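Local coordinates for putative NADH-flavin reductase (Streptococcus pneumoniae TIGR4, PDB 4R01), which probably binds NAD(P)H in a Rossmann fold and may act as an NADH-flavin reductase, at residues G102-D107 / R204-E209; N143-F148 / H199-R204. All coordinates share one frame; numbering follows the deposited sequence.

Contact 1. Residues G102-D107 / R204-E209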
loop_
_atom_site.group_PDB
_atom_site.type_symbol
_atom_site.label_atom_id
_atom_site.label_comp_id
_atom_site.label_asym_id
_atom_site.label_seq_id
_atom_site.Cartn_x
_atom_site.Cartn_y
_atom_site.Cartn_z
ATOM N N GLY A 102 -9.699 9.911 -8.986
ATOM C CA GLY A 102 -8.325 10.204 -9.361
ATOM C C GLY A 102 -7.856 11.619 -9.064
ATOM O O GLY A 102 -6.655 11.868 -8.959
ATOM N N SER A 103 -8.802 12.543 -8.919
ATOM C CA SER A 103 -8.479 13.953 -8.719
ATOM C C SER A 103 -8.412 14.334 -7.244
ATOM O O SER A 103 -8.191 15.497 -6.907
ATOM C CB SER A 103 -9.507 14.837 -9.423
ATOM O OG SER A 103 -10.785 14.690 -8.826
ATOM N N LEU A 104 -8.629 13.359 -6.369
ATOM C CA LEU A 104 -8.536 13.585 -4.932
ATOM C C LEU A 104 -7.097 13.888 -4.535
ATOM O O LEU A 104 -6.164 13.267 -5.042
ATOM C CB LEU A 104 -9.058 12.370 -4.161
ATOM C CG LEU A 104 -10.571 12.144 -4.230
ATOM C CD1 LEU A 104 -10.940 10.743 -3.763
ATOM C CD2 LEU A 104 -11.304 13.201 -3.410
ATOM N N TYR A 105 -6.921 14.852 -3.636
ATOM C CA TYR A 105 -5.598 15.187 -3.115
ATOM C C TYR A 105 -5.115 14.133 -2.123
ATOM O O TYR A 105 -5.907 13.578 -1.361
ATOM C CB TYR A 105 -5.613 16.563 -2.445
ATOM C CG TYR A 105 -5.948 17.702 -3.380
ATOM C CD1 TYR A 105 -4.957 18.332 -4.120
ATOM C CD2 TYR A 105 -7.255 18.150 -3.521
ATOM C CE1 TYR A 105 -5.257 19.377 -4.974
ATOM C CE2 TYR A 105 -7.565 19.193 -4.374
ATOM C CZ TYR A 105 -6.563 19.804 -5.098
ATOM O OH TYR A 105 -6.869 20.844 -5.947
ATOM N N ILE A 106 -3.814 13.866 -2.132
ATOM C CA ILE A 106 -3.237 12.835 -1.275
ATOM C C ILE A 106 -3.153 13.257 0.195
ATOM O O ILE A 106 -3.205 12.410 1.087
ATOM C CB ILE A 106 -1.829 12.434 -1.756
ATOM C CG1 ILE A 106 -0.895 13.641 -1.736
ATOM C CG2 ILE A 106 -1.888 11.844 -3.152
ATOM C CD1 ILE A 106 0.524 13.303 -2.074
ATOM N N ASP A 107 -3.023 14.557 0.448
ATOM C CA ASP A 107 -2.924 15.048 1.822
ATOM C C ASP A 107 -3.298 16.523 1.946
ATOM O O ASP A 107 -3.737 17.149 0.980
ATOM C CB ASP A 107 -1.511 14.813 2.376
ATOM C CG ASP A 107 -0.420 15.378 1.481
ATOM O OD1 ASP A 107 -0.526 16.547 1.060
ATOM O OD2 ASP A 107 0.550 14.647 1.197
ATOM N N ARG A 204 -15.957 20.395 -4.089
ATOM C CA ARG A 204 -16.052 18.958 -4.297
ATOM C C ARG A 204 -16.167 18.176 -2.998
ATOM O O ARG A 204 -15.416 18.407 -2.050
ATOM C CB ARG A 204 -14.847 18.425 -5.073
ATOM C CG ARG A 204 -14.744 16.912 -4.938
ATOM C CD ARG A 204 -13.544 16.328 -5.613
ATOM N NE ARG A 204 -12.291 16.797 -5.041
ATOM C CZ ARG A 204 -11.109 16.408 -5.491
ATOM N NH1 ARG A 204 -11.054 15.537 -6.490
ATOM N NH2 ARG A 204 -9.993 16.871 -4.948
ATOM N N ILE A 205 -17.110 17.241 -2.973
ATOM C CA ILE A 205 -17.206 16.279 -1.889
ATOM C C ILE A 205 -16.819 14.895 -2.397
ATOM O O ILE A 205 -16.737 14.670 -3.605
ATOM C CB ILE A 205 -18.622 16.232 -1.303
ATOM C CG1 ILE A 205 -19.632 15.889 -2.401
ATOM C CG2 ILE A 205 -18.964 17.561 -0.654
ATOM C CD1 ILE A 205 -21.061 15.827 -1.915
ATOM N N SER A 206 -16.580 13.969 -1.473
ATOM C CA SER A 206 -16.258 12.594 -1.843
ATOM C C SER A 206 -17.048 11.607 -0.987
ATOM O O SER A 206 -17.400 11.905 0.157
ATOM C CB SER A 206 -14.755 12.334 -1.709
ATOM O OG SER A 206 -14.296 12.654 -0.408
ATOM N N LEU A 207 -17.327 10.435 -1.551
ATOM C CA LEU A 207 -18.142 9.431 -0.874
ATOM C C LEU A 207 -17.430 8.082 -0.806
ATOM O O LEU A 207 -16.629 7.756 -1.683
ATOM C CB LEU A 207 -19.491 9.280 -1.581
ATOM C CG LEU A 207 -20.375 10.528 -1.586
ATOM C CD1 LEU A 207 -21.582 10.331 -2.495
ATOM C CD2 LEU A 207 -20.817 10.853 -0.172
ATOM N N LEU A 208 -17.724 7.304 0.235
ATOM C CA LEU A 208 -17.098 5.996 0.412
ATOM C C LEU A 208 -17.859 5.166 1.437
ATOM O O LEU A 208 -18.601 5.710 2.250
ATOM C CB LEU A 208 -15.623 6.168 0.807
ATOM C CG LEU A 208 -15.163 6.842 2.111
ATOM C CD1 LEU A 208 -15.043 5.854 3.284
ATOM C CD2 LEU A 208 -13.882 7.652 1.901
ATOM N N GLU A 209 -17.681 3.848 1.380
ATOM C CA GLU A 209 -18.442 2.913 2.212
ATOM C C GLU A 209 -18.014 2.939 3.679
ATOM O O GLU A 209 -16.876 3.289 3.989
ATOM C CB GLU A 209 -18.301 1.489 1.665
ATOM C CG GLU A 209 -19.243 0.462 2.274
ATOM C CD GLU A 209 -18.891 -0.955 1.868
ATOM O OE1 GLU A 209 -19.137 -1.888 2.664
ATOM O OE2 GLU A 209 -18.360 -1.136 0.755
#
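Arg204 reaches from its strand to the loop 102-107 and holds the backbone carbonyl of Ser103. Both terminal nitrogens of the guanidinium point at one oxygen. Arg204 NH2 lies 3.0 Å from Ser103 O, with an N-H...O angle of 142°. The second bond, from Arg204 NH1 to Ser103 O, is weak at 2.9 Å. Ser103 O lies in the guanidinium plane, but Arg204 NH2 stands above the carbonyl plane of Ser103, 42° out of it.

Leu104 covers one face of the guanidinium. Leu104 CD2 sits over the centre of that group, 3.8 Å from Arg204 CZ. The same methyl, Leu104 CD2, touches Ser206 CB at 3.9 Å, so it spans two residues whose side chains leave the strand towards the loop. Tyr105 comes to the guanidinium edge, where Tyr105 CD2 is 3.3 Å from Arg204 NH2. The ring and guanidinium planes are perpendicular.

The Arg204 chain leaves the backbone extended, with CG anti to N, then bends about CG-CD (chi3 63°). This bend turns the flat end so that Leu104 CD2 lies over one face. Behind it, Arg204 NE forms a salt bridge with Glu170, whose backbone also bonds to that of Tyr105. Ser206 OG turns to Gly169 O. Leu135 of helix 125-138 packs on both Ser103 and Arg204.

The contact joins the loop after strand 94-98 to strand 203-209 of the Rossmann-type sheet. A buried cation is thus met by a carboxylate at NE and by one carbonyl shared between NH1 and NH2, the NH1 bond being weak. This probably keeps it charged and limits its rotation.

Contact 2. Residues N143-F148 / H199-R204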
loop_
_atom_site.group_PDB
_atom_site.type_symbol
_atom_site.label_atom_id
_atom_site.label_comp_id
_atom_site.label_asym_id
_atom_site.label_seq_id
_atom_site.Cartn_x
_atom_site.Cartn_y
_atom_site.Cartn_z
ATOM N N ASN A 143 -20.033 31.892 -11.376
ATOM C CA ASN A 143 -21.474 32.078 -11.247
ATOM C C ASN A 143 -22.263 30.790 -11.448
ATOM O O ASN A 143 -23.420 30.820 -11.869
ATOM C CB ASN A 143 -21.954 33.138 -12.237
ATOM C CG ASN A 143 -21.186 34.436 -12.112
ATOM O OD1 ASN A 143 -20.273 34.707 -12.892
ATOM N ND2 ASN A 143 -21.546 35.244 -11.122
ATOM N N LEU A 144 -21.634 29.661 -11.139
ATOM C CA LEU A 144 -22.283 28.363 -11.266
ATOM C C LEU A 144 -22.321 27.643 -9.923
ATOM O O LEU A 144 -21.289 27.474 -9.272
ATOM C CB LEU A 144 -21.563 27.499 -12.302
ATOM C CG LEU A 144 -22.164 26.118 -12.568
ATOM C CD1 LEU A 144 -23.568 26.242 -13.143
ATOM C CD2 LEU A 144 -21.270 25.313 -13.497
ATOM N N ASN A 145 -23.514 27.225 -9.511
ATOM C CA ASN A 145 -23.672 26.480 -8.267
ATOM C C ASN A 145 -23.363 25.002 -8.468
ATOM O O ASN A 145 -24.266 24.166 -8.472
ATOM C CB ASN A 145 -25.087 26.653 -7.717
ATOM C CG ASN A 145 -25.395 28.089 -7.349
ATOM O OD1 ASN A 145 -24.511 28.839 -6.936
ATOM N ND2 ASN A 145 -26.655 28.481 -7.503
ATOM N N TRP A 146 -22.081 24.686 -8.628
ATOM C CA TRP A 146 -21.662 23.328 -8.955
ATOM C C TRP A 146 -21.227 22.537 -7.729
ATOM O O TRP A 146 -20.818 23.106 -6.720
ATOM C CB TRP A 146 -20.522 23.358 -9.978
ATOM C CG TRP A 146 -19.286 24.068 -9.499
ATOM C CD1 TRP A 146 -18.991 25.392 -9.650
ATOM C CD2 TRP A 146 -18.177 23.487 -8.798
ATOM N NE1 TRP A 146 -17.770 25.673 -9.085
ATOM C CE2 TRP A 146 -17.250 24.523 -8.557
ATOM C CE3 TRP A 146 -17.881 22.199 -8.351
ATOM C CZ2 TRP A 146 -16.047 24.305 -7.887
ATOM C CZ3 TRP A 146 -16.684 21.985 -7.684
ATOM C CH2 TRP A 146 -15.783 23.034 -7.461
ATOM N N THR A 147 -21.325 21.217 -7.829
ATOM C CA THR A 147 -20.804 20.326 -6.801
ATOM C C THR A 147 -20.273 19.049 -7.442
ATOM O O THR A 147 -21.034 18.253 -7.993
ATOM C CB THR A 147 -21.869 19.973 -5.743
ATOM O OG1 THR A 147 -22.299 21.168 -5.079
ATOM C CG2 THR A 147 -21.295 19.014 -4.710
ATOM N N PHE A 148 -18.956 18.876 -7.375
ATOM C CA PHE A 148 -18.290 17.694 -7.905
ATOM C C PHE A 148 -18.331 16.576 -6.870
ATOM O O PHE A 148 -17.844 16.742 -5.753
ATOM C CB PHE A 148 -16.843 18.025 -8.276
ATOM C CG PHE A 148 -16.251 17.110 -9.312
ATOM C CD1 PHE A 148 -16.561 17.273 -10.655
ATOM C CD2 PHE A 148 -15.371 16.104 -8.948
ATOM C CE1 PHE A 148 -16.015 16.443 -11.614
ATOM C CE2 PHE A 148 -14.818 15.268 -9.904
ATOM C CZ PHE A 148 -15.140 15.442 -11.240
ATOM N N HIS A 199 -25.031 21.131 1.976
ATOM C CA HIS A 199 -24.172 22.224 2.304
ATOM C C HIS A 199 -23.397 22.788 1.141
ATOM O O HIS A 199 -23.358 23.979 0.946
ATOM C CB HIS A 199 -23.198 21.769 3.396
ATOM C CG HIS A 199 -23.877 21.294 4.637
ATOM N ND1 HIS A 199 -24.422 22.154 5.564
ATOM C CD2 HIS A 199 -24.140 20.047 5.084
ATOM C CE1 HIS A 199 -24.979 21.458 6.535
ATOM N NE2 HIS A 199 -24.822 20.177 6.267
ATOM N N HIS A 200 -22.826 21.904 0.340
ATOM C CA HIS A 200 -21.602 22.161 -0.383
ATOM C C HIS A 200 -21.684 22.711 -1.772
ATOM O O HIS A 200 -21.675 21.985 -2.732
ATOM C CB HIS A 200 -20.794 20.886 -0.433
ATOM C CG HIS A 200 -20.681 20.198 0.874
ATOM N ND1 HIS A 200 -21.621 19.309 1.322
ATOM C CD2 HIS A 200 -19.736 20.259 1.828
ATOM C CE1 HIS A 200 -21.262 18.852 2.500
ATOM N NE2 HIS A 200 -20.123 19.414 2.829
ATOM N N ILE A 201 -21.640 24.015 -1.874
ATOM C CA ILE A 201 -21.823 24.692 -3.149
ATOM C C ILE A 201 -20.482 25.211 -3.663
ATOM O O ILE A 201 -19.697 25.776 -2.900
ATOM C CB ILE A 201 -22.821 25.858 -3.025
ATOM C CG1 ILE A 201 -24.093 25.391 -2.312
ATOM C CG2 ILE A 201 -23.145 26.438 -4.394
ATOM C CD1 ILE A 201 -24.781 24.223 -2.989
ATOM N N LYS A 202 -20.232 25.006 -4.955
ATOM C CA LYS A 202 -18.975 25.394 -5.600
ATOM C C LYS A 202 -17.766 24.732 -4.941
ATOM O O LYS A 202 -16.735 25.369 -4.728
ATOM C CB LYS A 202 -18.808 26.916 -5.593
ATOM C CG LYS A 202 -19.957 27.676 -6.236
ATOM C CD LYS A 202 -19.669 29.165 -6.263
ATOM C CE LYS A 202 -20.889 29.962 -6.675
ATOM N NZ LYS A 202 -20.588 31.417 -6.701
ATOM N N GLU A 203 -17.898 23.449 -4.623
ATOM C CA GLU A 203 -16.789 22.678 -4.079
ATOM C C GLU A 203 -16.992 21.189 -4.341
ATOM O O GLU A 203 -18.064 20.769 -4.781
ATOM C CB GLU A 203 -16.626 22.943 -2.581
ATOM C CG GLU A 203 -17.902 22.804 -1.768
ATOM C CD GLU A 203 -17.659 22.943 -0.275
ATOM O OE1 GLU A 203 -16.934 22.099 0.292
ATOM O OE2 GLU A 203 -18.185 23.901 0.329
ATOM N N ARG A 204 -15.957 20.395 -4.089
ATOM C CA ARG A 204 -16.052 18.958 -4.297
ATOM C C ARG A 204 -16.167 18.176 -2.998
ATOM O O ARG A 204 -15.416 18.407 -2.050
ATOM C CB ARG A 204 -14.847 18.425 -5.073
ATOM C CG ARG A 204 -14.744 16.912 -4.938
ATOM C CD ARG A 204 -13.544 16.328 -5.613
ATOM N NE ARG A 204 -12.291 16.797 -5.041
ATOM C CZ ARG A 204 -11.109 16.408 -5.491
ATOM N NH1 ARG A 204 -11.054 15.537 -6.490
ATOM N NH2 ARG A 204 -9.993 16.871 -4.948
#
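Trp146 and Lys202 meet where two neighbouring parallel strands of the Rossmann-type sheet, 145-150 and 203-209, begin side by side. Three hydrogen bonds cross here. Lys202 N gives one to Trp146 O at 2.7 Å, almost in line with the C=O bond. Thr147 OG1 donates to His200 O at 2.6 Å, in the carbonyl plane. This hydroxyl also bonds to Arg94 of the next strand. The bond from Phe148 N to Glu203 O is weak, at 3.3 Å. Two side chains bond outside the pair: Asn145 ND2 to Gln92 O, and Lys202 NZ to Asn142 O.

Aromatic contacts come next. The Trp146 indole lies flat against the turning backbone of Lys202 and Glu203. A chi1 of 61° swings it there, with CG between the backbone N and carbonyl carbon. Lys202 CA makes a CH-pi contact, 3.7 Å from the centroid of the five-membered ring of Trp146. Glu203 N lies over the same face, nearer its rim. Phe148 and Arg204 run side by side in the same direction, and Arg204 CD meets the Phe148 ring edge.

Aliphatic contacts flank the bonds. Ile201 CG2 touches Asn145 CB and OD1. Along the extended Lys202 chain, Lys202 CG passes 3.3 Å from Leu144 O.

How the contacts relate
From the N terminus, the chain first builds the parallel strands up to 94-98, then enters the loop 102-107. Contact 1 closes the longer loop, from there to strand 203-209. Helix 125-138 lies within it. Contact 2, between 143-148 and 199-204, is nested inside that loop and encloses helix 184-196. The two share Arg204: its backbone lies beside strand 145-150, while its guanidinium reaches the loop 102-107. They also touch directly, since Ile205 N lies 2.9 Å from Phe148 O, a probable hydrogen bond. Together they tie strand 203-209 to its sheet neighbour 145-150 and to the loop after strand 94-98.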